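Local coordinates for protein 4-alpha-glucanotransferase (Aquifex aeolicus, PDB 1TZ7) that belongs to the amylomaltase, or D-enzyme, family and is built around an eight-stranded parallel beta/alpha barrel with long insertions, many of them helical, between its strands, at residues L27-S32 with L64-T69; A352-F357 with P372-I377; V376-F381 with D405-R410; V445-A450 with G499-E504. All coordinates share one frame; numbering follows the deposited sequence.

Contact 1: L27-S32 with L64-T69; sequences LLHVTS and LPLNPT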
loop_
_atom_site.group_PDB
_atom_site.type_symbol
_atom_site.label_atom_id
_atom_site.label_comp_id
_atom_site.label_asym_id
_atom_site.label_seq_id
_atom_site.Cartn_x
_atom_site.Cartn_y
_atom_site.Cartn_z
ATOM N N LEU A 27 -11.233 -1.818 4.018
ATOM C CA LEU A 27 -10.114 -1.696 3.096
ATOM C C LEU A 27 -10.539 -0.858 1.884
ATOM O O LEU A 27 -11.386 -1.273 1.090
ATOM C CB LEU A 27 -9.630 -3.089 2.657
ATOM C CG LEU A 27 -8.637 -3.169 1.482
ATOM C CD1 LEU A 27 -7.433 -2.298 1.719
ATOM C CD2 LEU A 27 -8.216 -4.622 1.254
ATOM N N LEU A 28 -9.953 0.325 1.766
ATOM C CA LEU A 28 -10.288 1.256 0.693
ATOM C C LEU A 28 -9.105 2.169 0.410
ATOM O O LEU A 28 -8.697 2.947 1.265
ATOM C CB LEU A 28 -11.507 2.102 1.085
ATOM C CG LEU A 28 -11.940 3.155 0.055
ATOM C CD1 LEU A 28 -12.593 2.485 -1.149
ATOM C CD2 LEU A 28 -12.888 4.164 0.688
ATOM N N HIS A 29 -8.556 2.070 -0.789
ATOM C CA HIS A 29 -7.450 2.927 -1.198
ATOM C C HIS A 29 -7.943 4.329 -1.502
ATOM O O HIS A 29 -9.083 4.523 -1.940
ATOM C CB HIS A 29 -6.771 2.346 -2.423
ATOM C CG HIS A 29 -5.444 2.965 -2.746
ATOM N ND1 HIS A 29 -4.424 3.070 -1.826
ATOM C CD2 HIS A 29 -4.963 3.484 -3.900
ATOM C CE1 HIS A 29 -3.375 3.636 -2.400
ATOM N NE2 HIS A 29 -3.678 3.898 -3.657
ATOM N N VAL A 30 -7.076 5.304 -1.273
ATOM C CA VAL A 30 -7.424 6.705 -1.459
ATOM C C VAL A 30 -7.962 6.969 -2.876
ATOM O O VAL A 30 -8.876 7.759 -3.052
ATOM C CB VAL A 30 -6.200 7.627 -1.178
ATOM C CG1 VAL A 30 -6.540 9.076 -1.466
ATOM C CG2 VAL A 30 -5.728 7.468 0.286
ATOM N N THR A 31 -7.387 6.292 -3.877
ATOM C CA THR A 31 -7.769 6.523 -5.284
ATOM C C THR A 31 -9.234 6.187 -5.528
ATOM O O THR A 31 -9.863 6.762 -6.407
ATOM C CB THR A 31 -6.889 5.685 -6.246
ATOM O OG1 THR A 31 -6.989 4.292 -5.918
ATOM C CG2 THR A 31 -5.407 6.016 -6.077
ATOM N N SER A 32 -9.766 5.248 -4.747
ATOM C CA SER A 32 -11.128 4.745 -4.949
ATOM C C SER A 32 -12.204 5.701 -4.407
ATOM O O SER A 32 -13.387 5.537 -4.702
ATOM C CB SER A 32 -11.286 3.366 -4.301
ATOM O OG SER A 32 -10.400 2.433 -4.881
ATOM N N LEU A 64 -3.736 1.212 0.573
ATOM C CA LEU A 64 -2.557 0.666 -0.097
ATOM C C LEU A 64 -1.407 1.682 0.025
ATOM O O LEU A 64 -1.606 2.780 0.553
ATOM C CB LEU A 64 -2.872 0.361 -1.570
ATOM C CG LEU A 64 -4.229 -0.324 -1.831
ATOM C CD1 LEU A 64 -4.500 -0.439 -3.311
ATOM C CD2 LEU A 64 -4.277 -1.696 -1.166
ATOM N N PRO A 65 -0.211 1.323 -0.442
ATOM C CA PRO A 65 0.934 2.235 -0.369
ATOM C C PRO A 65 0.638 3.584 -1.016
ATOM O O PRO A 65 -0.042 3.647 -2.037
ATOM C CB PRO A 65 2.031 1.486 -1.138
ATOM C CG PRO A 65 1.650 0.055 -1.036
ATOM C CD PRO A 65 0.150 0.038 -1.068
ATOM N N LEU A 66 1.149 4.647 -0.418
ATOM C CA LEU A 66 0.854 6.008 -0.862
ATOM C C LEU A 66 1.987 6.530 -1.740
ATOM O O LEU A 66 2.041 7.712 -2.058
ATOM C CB LEU A 66 0.669 6.931 0.360
ATOM C CG LEU A 66 -0.758 7.141 0.896
ATOM C CD1 LEU A 66 -1.593 5.886 0.801
ATOM C CD2 LEU A 66 -0.704 7.643 2.341
ATOM N N ASN A 67 2.892 5.636 -2.133
ATOM C CA ASN A 67 4.075 6.025 -2.899
ATOM C C ASN A 67 3.701 6.451 -4.333
ATOM O O ASN A 67 2.685 6.013 -4.869
ATOM C CB ASN A 67 5.079 4.870 -2.946
ATOM C CG ASN A 67 5.527 4.419 -1.563
ATOM O OD1 ASN A 67 5.772 3.241 -1.342
ATOM N ND2 ASN A 67 5.641 5.374 -0.620
ATOM N N PRO A 68 4.525 7.305 -4.942
ATOM C CA PRO A 68 4.247 7.811 -6.295
ATOM C C PRO A 68 4.125 6.689 -7.323
ATOM O O PRO A 68 4.931 5.759 -7.326
ATOM C CB PRO A 68 5.462 8.706 -6.606
ATOM C CG PRO A 68 6.482 8.392 -5.550
ATOM C CD PRO A 68 5.774 7.855 -4.386
ATOM N N THR A 69 3.119 6.783 -8.179
ATOM C CA THR A 69 2.888 5.774 -9.209
ATOM C C THR A 69 3.160 6.355 -10.584
ATOM O O THR A 69 3.287 7.565 -10.743
ATOM C CB THR A 69 1.440 5.257 -9.139
ATOM O OG1 THR A 69 0.527 6.354 -9.218
ATOM C CG2 THR A 69 1.147 4.628 -7.787
#
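H29 has its CG turned away from its own N (chi1 -167°), which carries the imidazole across to L64; L64 has its own CG beside its backbone N, and the two side chains cross at about a right angle. Both residues sit just past neighbouring strands of the beta/alpha barrel, 23-27 and 60-62, in the loops that leave those strand ends, and their CA atoms are 5.5 Å apart. One hydrogen bond joins the loops: L64 N donates to H29 ND1 over 3.1 Å. It is bent, with an N-H...N angle of 138°, and the donor lies 24° out of the ring plane. L64 then folds its side chain back over the imidazole, placing CD1 above one face in a CH-pi contact, 3.9 Å from the ring centroid. At the rim, P65 O lies near the ring plane, 3.4 Å from H29 CE1. Within the two segments the ring thus meets one donor, one apolar cover and one carbonyl at its edge, from L64 and P65. The L66 side chain also meets F205 and W209 of helix 192-218. Apolar contacts complete the seam: L27 CD1 lies 4.3 Å from L64 CD2, and L66 CD1 reaches to 4.5 Å from V30 CG2.

Contact 2: A352-F357 with P372-I377; sequences AEDLGF and PGSRVI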
loop_
_atom_site.group_PDB
_atom_site.type_symbol
_atom_site.label_atom_id
_atom_site.label_comp_id
_atom_site.label_asym_id
_atom_site.label_seq_id
_atom_site.Cartn_x
_atom_site.Cartn_y
_atom_site.Cartn_z
ATOM N N ALA A 352 1.471 -8.990 9.400
ATOM C CA ALA A 352 2.110 -9.808 8.385
ATOM C C ALA A 352 1.129 -10.138 7.267
ATOM O O ALA A 352 0.058 -10.688 7.518
ATOM C CB ALA A 352 2.649 -11.086 9.002
ATOM N N GLU A 353 1.503 -9.793 6.029
ATOM C CA GLU A 353 0.917 -10.424 4.851
ATOM C C GLU A 353 1.586 -11.767 4.627
ATOM O O GLU A 353 2.629 -11.862 3.952
ATOM C CB GLU A 353 1.076 -9.540 3.611
ATOM C CG GLU A 353 0.287 -10.039 2.393
ATOM C CD GLU A 353 1.120 -10.914 1.457
ATOM O OE1 GLU A 353 0.873 -12.143 1.401
ATOM O OE2 GLU A 353 2.013 -10.376 0.776
ATOM N N ASP A 354 0.991 -12.803 5.202
ATOM C CA ASP A 354 1.590 -14.125 5.226
ATOM C C ASP A 354 0.745 -15.084 4.417
ATOM O O ASP A 354 0.560 -16.237 4.791
ATOM C CB ASP A 354 1.740 -14.624 6.682
ATOM C CG ASP A 354 0.422 -14.632 7.438
ATOM O OD1 ASP A 354 0.361 -15.236 8.528
ATOM O OD2 ASP A 354 -0.605 -14.068 7.019
ATOM N N LEU A 355 0.230 -14.593 3.298
ATOM C CA LEU A 355 -0.502 -15.416 2.359
ATOM C C LEU A 355 0.447 -15.894 1.251
ATOM O O LEU A 355 1.191 -15.097 0.671
ATOM C CB LEU A 355 -1.663 -14.614 1.748
ATOM C CG LEU A 355 -2.537 -13.816 2.738
ATOM C CD1 LEU A 355 -3.275 -12.678 2.024
ATOM C CD2 LEU A 355 -3.519 -14.728 3.442
ATOM N N GLY A 356 0.428 -17.192 0.972
ATOM C CA GLY A 356 1.140 -17.736 -0.173
ATOM C C GLY A 356 2.591 -18.073 0.137
ATOM O O GLY A 356 3.326 -17.257 0.711
ATOM N N PHE A 357 3.004 -19.283 -0.249
ATOM C CA PHE A 357 4.365 -19.767 0.005
ATOM C C PHE A 357 4.704 -19.730 1.492
ATOM O O PHE A 357 5.814 -19.369 1.873
ATOM C CB PHE A 357 5.391 -18.940 -0.787
ATOM C CG PHE A 357 5.079 -18.825 -2.249
ATOM C CD1 PHE A 357 5.343 -19.882 -3.114
ATOM C CD2 PHE A 357 4.518 -17.661 -2.768
ATOM C CE1 PHE A 357 5.052 -19.779 -4.469
ATOM C CE2 PHE A 357 4.227 -17.556 -4.122
ATOM C CZ PHE A 357 4.494 -18.615 -4.971
ATOM N N PRO A 372 0.491 -10.261 14.225
ATOM C CA PRO A 372 -0.747 -10.828 13.682
ATOM C C PRO A 372 -0.588 -11.227 12.230
ATOM O O PRO A 372 0.013 -10.483 11.453
ATOM C CB PRO A 372 -1.757 -9.674 13.811
ATOM C CG PRO A 372 -0.933 -8.446 13.996
ATOM C CD PRO A 372 0.305 -8.874 14.689
ATOM N N GLY A 373 -1.117 -12.390 11.873
ATOM C CA GLY A 373 -1.151 -12.825 10.492
ATOM C C GLY A 373 -2.364 -12.289 9.753
ATOM O O GLY A 373 -3.143 -11.501 10.295
ATOM N N SER A 374 -2.516 -12.719 8.510
ATOM C CA SER A 374 -3.673 -12.366 7.700
ATOM C C SER A 374 -4.488 -13.628 7.381
ATOM O O SER A 374 -3.929 -14.689 7.125
ATOM C CB SER A 374 -3.219 -11.688 6.392
ATOM O OG SER A 374 -2.611 -10.435 6.649
ATOM N N ARG A 375 -5.807 -13.499 7.410
ATOM C CA ARG A 375 -6.699 -14.546 6.913
ATOM C C ARG A 375 -7.772 -13.939 6.017
ATOM O O ARG A 375 -8.170 -12.797 6.196
ATOM C CB ARG A 375 -7.356 -15.294 8.073
ATOM C CG ARG A 375 -6.381 -15.897 9.064
ATOM C CD ARG A 375 -5.661 -17.139 8.560
ATOM N NE ARG A 375 -4.567 -17.515 9.452
ATOM C CZ ARG A 375 -4.710 -18.254 10.559
ATOM N NH1 ARG A 375 -3.652 -18.532 11.307
ATOM N NH2 ARG A 375 -5.905 -18.718 10.916
ATOM N N VAL A 376 -8.233 -14.721 5.054
ATOM C CA VAL A 376 -9.176 -14.244 4.052
ATOM C C VAL A 376 -10.244 -15.302 3.847
ATOM O O VAL A 376 -9.944 -16.423 3.465
ATOM C CB VAL A 376 -8.461 -13.952 2.693
ATOM C CG1 VAL A 376 -9.415 -13.278 1.712
ATOM C CG2 VAL A 376 -7.231 -13.078 2.914
ATOM N N ILE A 377 -11.494 -14.948 4.112
ATOM C CA ILE A 377 -12.575 -15.937 4.102
ATOM C C ILE A 377 -12.851 -16.464 2.692
ATOM O O ILE A 377 -13.423 -17.542 2.526
ATOM C CB ILE A 377 -13.860 -15.352 4.725
ATOM C CG1 ILE A 377 -14.819 -16.481 5.107
ATOM C CG2 ILE A 377 -14.533 -14.377 3.763
ATOM C CD1 ILE A 377 -15.803 -16.103 6.156
#
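Strands 350-352 and 373-376 are the two end strands of the eight-stranded parallel sheet, and their meeting here, across a beta-alpha-beta crossover by way of helix 360-368, is consistent with closure of the beta/alpha barrel. The touching parts run 30° apart, and A352 and G373 bring their CA atoms to 4.9 Å. A single backbone bond brings the strands together: A352 N donates to P372 O over 2.9 Å, almost straight at 173°. One step on, side chains take over the role of main-chain pairing. A352 O accepts from S374 OG at 2.8 Å, while S374 N, poorly aimed at that carbonyl, donates instead to D354 OD2, also at 2.8 Å. The amide meets OD2 on its syn side, somewhat out of the carboxylate plane. D354 can reach it because its CG stands between its own N and carbonyl carbon (chi1 56°), which lays the carboxylate along the strand edge, with OD1 3.5 Å from G373 CA. OD1 also forms a salt bridge with R366, so one buried carboxylate, just past strand 350-352, links helix 360-368 to strand 373-376. E353 points away, its OE2 accepting from H307 N. Beyond the polar part, L355 crosses V376 at about a right angle, CD2 lying 3.7 Å from S374 O and CD1 4.1 Å from V376 CG2.

Contact 3: V376-F381 with D405-R410; sequences VIEFAF and DLPPIR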
loop_
_atom_site.group_PDB
_atom_site.type_symbol
_atom_site.label_atom_id
_atom_site.label_comp_id
_atom_site.label_asym_id
_atom_site.label_seq_id
_atom_site.Cartn_x
_atom_site.Cartn_y
_atom_site.Cartn_z
ATOM N N VAL A 376 -8.233 -14.721 5.054
ATOM C CA VAL A 376 -9.176 -14.244 4.052
ATOM C C VAL A 376 -10.244 -15.302 3.847
ATOM O O VAL A 376 -9.944 -16.423 3.465
ATOM C CB VAL A 376 -8.461 -13.952 2.693
ATOM C CG1 VAL A 376 -9.415 -13.278 1.712
ATOM C CG2 VAL A 376 -7.231 -13.078 2.914
ATOM N N ILE A 377 -11.494 -14.948 4.112
ATOM C CA ILE A 377 -12.575 -15.937 4.102
ATOM C C ILE A 377 -12.851 -16.464 2.692
ATOM O O ILE A 377 -13.423 -17.542 2.526
ATOM C CB ILE A 377 -13.860 -15.352 4.725
ATOM C CG1 ILE A 377 -14.819 -16.481 5.107
ATOM C CG2 ILE A 377 -14.533 -14.377 3.763
ATOM C CD1 ILE A 377 -15.803 -16.103 6.156
ATOM N N GLU A 378 -12.431 -15.708 1.682
ATOM C CA GLU A 378 -12.527 -16.158 0.286
ATOM C C GLU A 378 -11.692 -17.434 0.023
ATOM O O GLU A 378 -11.980 -18.189 -0.902
ATOM C CB GLU A 378 -12.076 -15.039 -0.659
ATOM C CG GLU A 378 -12.503 -15.242 -2.093
ATOM C CD GLU A 378 -12.229 -14.037 -2.957
ATOM O OE1 GLU A 378 -11.399 -14.147 -3.881
ATOM O OE2 GLU A 378 -12.849 -12.977 -2.717
ATOM N N PHE A 379 -10.662 -17.652 0.843
ATOM C CA PHE A 379 -9.793 -18.840 0.721
ATOM C C PHE A 379 -10.291 -20.026 1.576
ATOM O O PHE A 379 -9.619 -21.047 1.669
ATOM C CB PHE A 379 -8.355 -18.500 1.158
ATOM C CG PHE A 379 -7.641 -17.513 0.249
ATOM C CD1 PHE A 379 -6.530 -16.816 0.712
ATOM C CD2 PHE A 379 -8.071 -17.292 -1.060
ATOM C CE1 PHE A 379 -5.863 -15.915 -0.107
ATOM C CE2 PHE A 379 -7.403 -16.390 -1.879
ATOM C CZ PHE A 379 -6.297 -15.703 -1.399
ATOM N N ALA A 380 -11.464 -19.886 2.194
ATOM C CA ALA A 380 -11.858 -20.781 3.298
ATOM C C ALA A 380 -12.539 -22.075 2.827
ATOM O O ALA A 380 -12.658 -23.033 3.594
ATOM C CB ALA A 380 -12.760 -20.045 4.278
ATOM N N PHE A 381 -12.981 -22.104 1.575
ATOM C CA PHE A 381 -13.914 -23.145 1.125
ATOM C C PHE A 381 -13.354 -24.006 -0.021
ATOM O O PHE A 381 -14.110 -24.668 -0.739
ATOM C CB PHE A 381 -15.242 -22.509 0.733
ATOM C CG PHE A 381 -15.821 -21.654 1.805
ATOM C CD1 PHE A 381 -15.706 -20.269 1.752
ATOM C CD2 PHE A 381 -16.453 -22.228 2.897
ATOM C CE1 PHE A 381 -16.227 -19.479 2.758
ATOM C CE2 PHE A 381 -16.977 -21.439 3.905
ATOM C CZ PHE A 381 -16.863 -20.066 3.836
ATOM N N ASP A 405 -5.999 -7.832 -4.148
ATOM C CA ASP A 405 -5.423 -8.778 -5.125
ATOM C C ASP A 405 -6.456 -9.820 -5.583
ATOM O O ASP A 405 -6.159 -10.669 -6.407
ATOM C CB ASP A 405 -4.216 -9.495 -4.522
ATOM C CG ASP A 405 -3.020 -8.591 -4.374
ATOM O OD1 ASP A 405 -2.743 -7.807 -5.313
ATOM O OD2 ASP A 405 -2.297 -8.594 -3.360
ATOM N N LEU A 406 -7.660 -9.739 -5.035
ATOM C CA LEU A 406 -8.670 -10.769 -5.229
ATOM C C LEU A 406 -9.902 -10.161 -5.848
ATOM O O LEU A 406 -10.133 -8.960 -5.729
ATOM C CB LEU A 406 -9.044 -11.390 -3.882
ATOM C CG LEU A 406 -8.261 -12.622 -3.409
ATOM C CD1 LEU A 406 -6.809 -12.578 -3.843
ATOM C CD2 LEU A 406 -8.363 -12.740 -1.899
ATOM N N PRO A 407 -10.716 -10.986 -6.491
ATOM C CA PRO A 407 -12.061 -10.563 -6.865
ATOM C C PRO A 407 -12.875 -10.302 -5.608
ATOM O O PRO A 407 -12.670 -10.991 -4.609
ATOM C CB PRO A 407 -12.619 -11.766 -7.657
ATOM C CG PRO A 407 -11.711 -12.914 -7.369
ATOM C CD PRO A 407 -10.427 -12.376 -6.879
ATOM N N PRO A 408 -13.760 -9.314 -5.631
ATOM C CA PRO A 408 -14.714 -9.138 -4.538
ATOM C C PRO A 408 -15.549 -10.394 -4.358
ATOM O O PRO A 408 -15.743 -11.141 -5.321
ATOM C CB PRO A 408 -15.580 -7.956 -5.007
ATOM C CG PRO A 408 -14.729 -7.230 -5.992
ATOM C CD PRO A 408 -13.923 -8.291 -6.680
ATOM N N ILE A 409 -16.022 -10.628 -3.141
ATOM C CA ILE A 409 -16.717 -11.872 -2.791
ATOM C C ILE A 409 -17.805 -12.260 -3.804
ATOM O O ILE A 409 -17.952 -13.434 -4.141
ATOM C CB ILE A 409 -17.330 -11.750 -1.369
ATOM C CG1 ILE A 409 -16.233 -11.867 -0.303
ATOM C CG2 ILE A 409 -18.421 -12.821 -1.143
ATOM C CD1 ILE A 409 -15.471 -13.204 -0.331
ATOM N N ARG A 410 -18.563 -11.277 -4.282
ATOM C CA ARG A 410 -19.698 -11.559 -5.169
ATOM C C ARG A 410 -19.229 -12.090 -6.525
ATOM O O ARG A 410 -19.866 -12.960 -7.103
ATOM C CB ARG A 410 -20.557 -10.306 -5.365
ATOM C CG ARG A 410 -21.865 -10.557 -6.152
ATOM C CD ARG A 410 -22.821 -9.364 -6.162
ATOM N NE ARG A 410 -24.131 -9.709 -6.712
ATOM C CZ ARG A 410 -25.160 -8.866 -6.792
ATOM N NH1 ARG A 410 -25.043 -7.622 -6.358
ATOM N NH2 ARG A 410 -26.313 -9.271 -7.309
#
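E378 and I409 mark the closest backbone approach, their CA atoms 6.7 Å apart, where a 3-10 turn after barrel strand 373-376 faces the L406-P408 run that leads into helix 409-414. The segments therefore join two loop regions of the beta/alpha barrel beyond strands 373-376 and 397-400, with P408 as N-cap of the helix. The turn is held by F379 N donating to V376 O. E378 carries much of the contact: with chi1 -163° and an extended chain, it slides between L406 and I409, running opposite to each. Its carboxylate ends at the proline pair, OE2 standing 2.7 Å from P407 O, with OE1 beside P407 CD. L406 CG approaches OE1 to 3.5 Å, and I409 CD1 lies 3.6 Å from OE2. W412 of helix 409-414 and S402 also touch the side chain. Alongside, L406 CD2 meets both the strand end and the turn: V376 CG1 tip to tip at 3.8 Å, and the F379 ring, which it reaches at CZ (3.6 Å) in an oblique approach. On the far flank of E378, I409 CD1 comes to 3.9 Å from E378 CB and 4.4 Å from I377 CG2.

Contact 4: V445-A450 with G499-E504; sequences VLISRA and GIYGRE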
loop_
_atom_site.group_PDB
_atom_site.type_symbol
_atom_site.label_atom_id
_atom_site.label_comp_id
_atom_site.label_asym_id
_atom_site.label_seq_id
_atom_site.Cartn_x
_atom_site.Cartn_y
_atom_site.Cartn_z
ATOM N N VAL A 445 -16.953 -13.347 9.190
ATOM C CA VAL A 445 -15.740 -12.634 9.527
ATOM C C VAL A 445 -15.916 -11.867 10.865
ATOM O O VAL A 445 -15.030 -11.879 11.716
ATOM C CB VAL A 445 -15.337 -11.659 8.392
ATOM C CG1 VAL A 445 -14.285 -10.668 8.871
ATOM C CG2 VAL A 445 -14.830 -12.437 7.190
ATOM N N LEU A 446 -17.070 -11.225 11.035
ATOM C CA LEU A 446 -17.331 -10.405 12.217
ATOM C C LEU A 446 -17.508 -11.252 13.483
ATOM O O LEU A 446 -17.110 -10.838 14.567
ATOM C CB LEU A 446 -18.578 -9.530 12.007
ATOM C CG LEU A 446 -18.503 -8.461 10.908
ATOM C CD1 LEU A 446 -19.843 -7.741 10.777
ATOM C CD2 LEU A 446 -17.405 -7.477 11.173
ATOM N N ILE A 447 -18.110 -12.435 13.338
ATOM C CA ILE A 447 -18.386 -13.308 14.487
ATOM C C ILE A 447 -17.112 -14.003 14.990
ATOM O O ILE A 447 -17.079 -14.512 16.108
ATOM C CB ILE A 447 -19.467 -14.379 14.128
ATOM C CG1 ILE A 447 -20.066 -14.980 15.409
ATOM C CG2 ILE A 447 -18.867 -15.484 13.275
ATOM C CD1 ILE A 447 -21.298 -15.802 15.179
ATOM N N SER A 448 -16.078 -14.023 14.154
ATOM C CA SER A 448 -14.807 -14.654 14.511
ATOM C C SER A 448 -14.172 -13.951 15.694
ATOM O O SER A 448 -14.599 -12.867 16.084
ATOM C CB SER A 448 -13.852 -14.609 13.330
ATOM O OG SER A 448 -13.340 -13.308 13.162
ATOM N N ARG A 449 -13.145 -14.568 16.260
ATOM C CA ARG A 449 -12.419 -13.973 17.375
ATOM C C ARG A 449 -11.197 -13.186 16.913
ATOM O O ARG A 449 -10.478 -12.632 17.729
ATOM C CB ARG A 449 -12.023 -15.050 18.385
ATOM C CG ARG A 449 -13.260 -15.659 19.093
ATOM C CD ARG A 449 -13.249 -15.712 20.650
ATOM N NE ARG A 449 -12.288 -14.917 21.311
ATOM C CZ ARG A 449 -12.486 -13.872 22.126
ATOM N NH1 ARG A 449 -13.659 -13.250 22.300
ATOM N NH2 ARG A 449 -11.425 -13.384 22.689
ATOM N N ALA A 450 -10.967 -13.132 15.600
ATOM C CA ALA A 450 -9.905 -12.256 15.056
ATOM C C ALA A 450 -10.059 -10.860 15.640
ATOM O O ALA A 450 -11.152 -10.298 15.625
ATOM C CB ALA A 450 -9.984 -12.201 13.571
ATOM N N GLY A 499 -22.475 -3.865 15.840
ATOM C CA GLY A 499 -22.967 -3.907 17.210
ATOM C C GLY A 499 -23.366 -5.310 17.640
ATOM O O GLY A 499 -23.099 -5.715 18.762
ATOM N N ILE A 500 -23.998 -6.049 16.732
ATOM C CA ILE A 500 -24.428 -7.424 17.006
ATOM C C ILE A 500 -23.235 -8.321 17.350
ATOM O O ILE A 500 -23.331 -9.170 18.234
ATOM C CB ILE A 500 -25.203 -8.001 15.773
ATOM C CG1 ILE A 500 -26.586 -7.364 15.676
ATOM C CG2 ILE A 500 -25.336 -9.514 15.876
ATOM C CD1 ILE A 500 -27.217 -7.471 14.289
ATOM N N TYR A 501 -22.111 -8.120 16.648
ATOM C CA TYR A 501 -20.924 -8.969 16.821
ATOM C C TYR A 501 -19.830 -8.265 17.624
ATOM O O TYR A 501 -18.674 -8.674 17.598
ATOM C CB TYR A 501 -20.391 -9.421 15.448
ATOM C CG TYR A 501 -21.414 -10.213 14.675
ATOM C CD1 TYR A 501 -21.848 -11.452 15.134
ATOM C CD2 TYR A 501 -21.979 -9.712 13.509
ATOM C CE1 TYR A 501 -22.807 -12.182 14.441
ATOM C CE2 TYR A 501 -22.934 -10.430 12.809
ATOM C CZ TYR A 501 -23.345 -11.667 13.281
ATOM O OH TYR A 501 -24.289 -12.379 12.590
ATOM N N GLY A 502 -20.214 -7.212 18.346
ATOM C CA GLY A 502 -19.372 -6.639 19.382
ATOM C C GLY A 502 -18.133 -5.956 18.828
ATOM O O GLY A 502 -17.090 -5.954 19.461
ATOM N N ARG A 503 -18.255 -5.379 17.637
ATOM C CA ARG A 503 -17.135 -4.662 17.009
ATOM C C ARG A 503 -17.472 -3.192 16.758
ATOM O O ARG A 503 -16.735 -2.491 16.060
ATOM C CB ARG A 503 -16.768 -5.322 15.694
ATOM C CG ARG A 503 -16.131 -6.674 15.834
ATOM C CD ARG A 503 -15.619 -7.212 14.539
ATOM N NE ARG A 503 -15.259 -8.613 14.624
ATOM C CZ ARG A 503 -14.042 -9.065 14.917
ATOM N NH1 ARG A 503 -13.047 -8.217 15.169
ATOM N NH2 ARG A 503 -13.824 -10.367 14.962
ATOM N N GLU A 504 -18.591 -2.739 17.310
ATOM C CA GLU A 504 -18.984 -1.337 17.220
ATOM C C GLU A 504 -18.368 -0.560 18.360
ATOM O O GLU A 504 -18.516 -0.929 19.519
ATOM C CB GLU A 504 -20.514 -1.199 17.279
ATOM C CG GLU A 504 -21.011 0.215 16.990
ATOM C CD GLU A 504 -22.498 0.402 17.276
ATOM O OE1 GLU A 504 -23.170 -0.580 17.652
ATOM O OE2 GLU A 504 -22.989 1.538 17.119
#
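R503 spends its guanidinium on main-chain carbonyls. NE donates to L446 O over 2.9 Å at an N-H...O angle of 163°, meeting a lone pair in the carbonyl plane, and NH2 adds a weak bond to the same oxygen. End-on, NH1 and NH2 both grip A450 O, at 2.9 and 2.8 Å, with that oxygen lying in the guanidinium plane. Two carbonyls near the C-terminal end of helix 437-447 and just past it are thus bridged by one flat group, whose rotation they fix. The chain, extended from CG to NE, brings it there past L446, with L446 CD2 3.8 Å from R503 CD. Beside it Y501 crosses L446 at about a right angle, its CD2 3.7 Å from L446 CB, while its CD1 lies 3.9 Å from I447 CB. Y501 and R503 are placed by a Schellman motif ending helix 491-500: G502 has positive phi, R503 N bonds to L498 O, and G502 N bonds weakly to G499 O. Further out, Y501 OH bonds to R443 and R503 NH1 to L23 O, linking the seam to barrel strand 23-27. R22 bonds to S448 O and Y501 O, so a second arginine spans the two segments. At the end of helix 437-447, S448 OG donates to V445 O at 2.6 Å.

Overall arrangement
The centre of contact 1 is about 6 Å from the centre of the chain, those of contacts 2, 3 and 4 about 15, 19 and 25 Å; in contact 4 I447 is exposed. Contacts 1 and 2 each concern a pair of adjacent barrel strands: one packs the loops beyond strand ends around a histidine, the other joins strands with main-chain, serine and aspartate bonds. Contact 3 continues from contact 2 through the shared V376 and I377, and relies on apolar packing round a buried glutamate. Contact 4 joins the end of a helix on the barrel's outside, 437-447, to that of C-terminal helix 491-500 through arginine-carbonyl bonds. I377 CD1 touches V445 CG2 at 3.9 Å, linking contacts 2 and 3 to contact 4; contact 1 touches none.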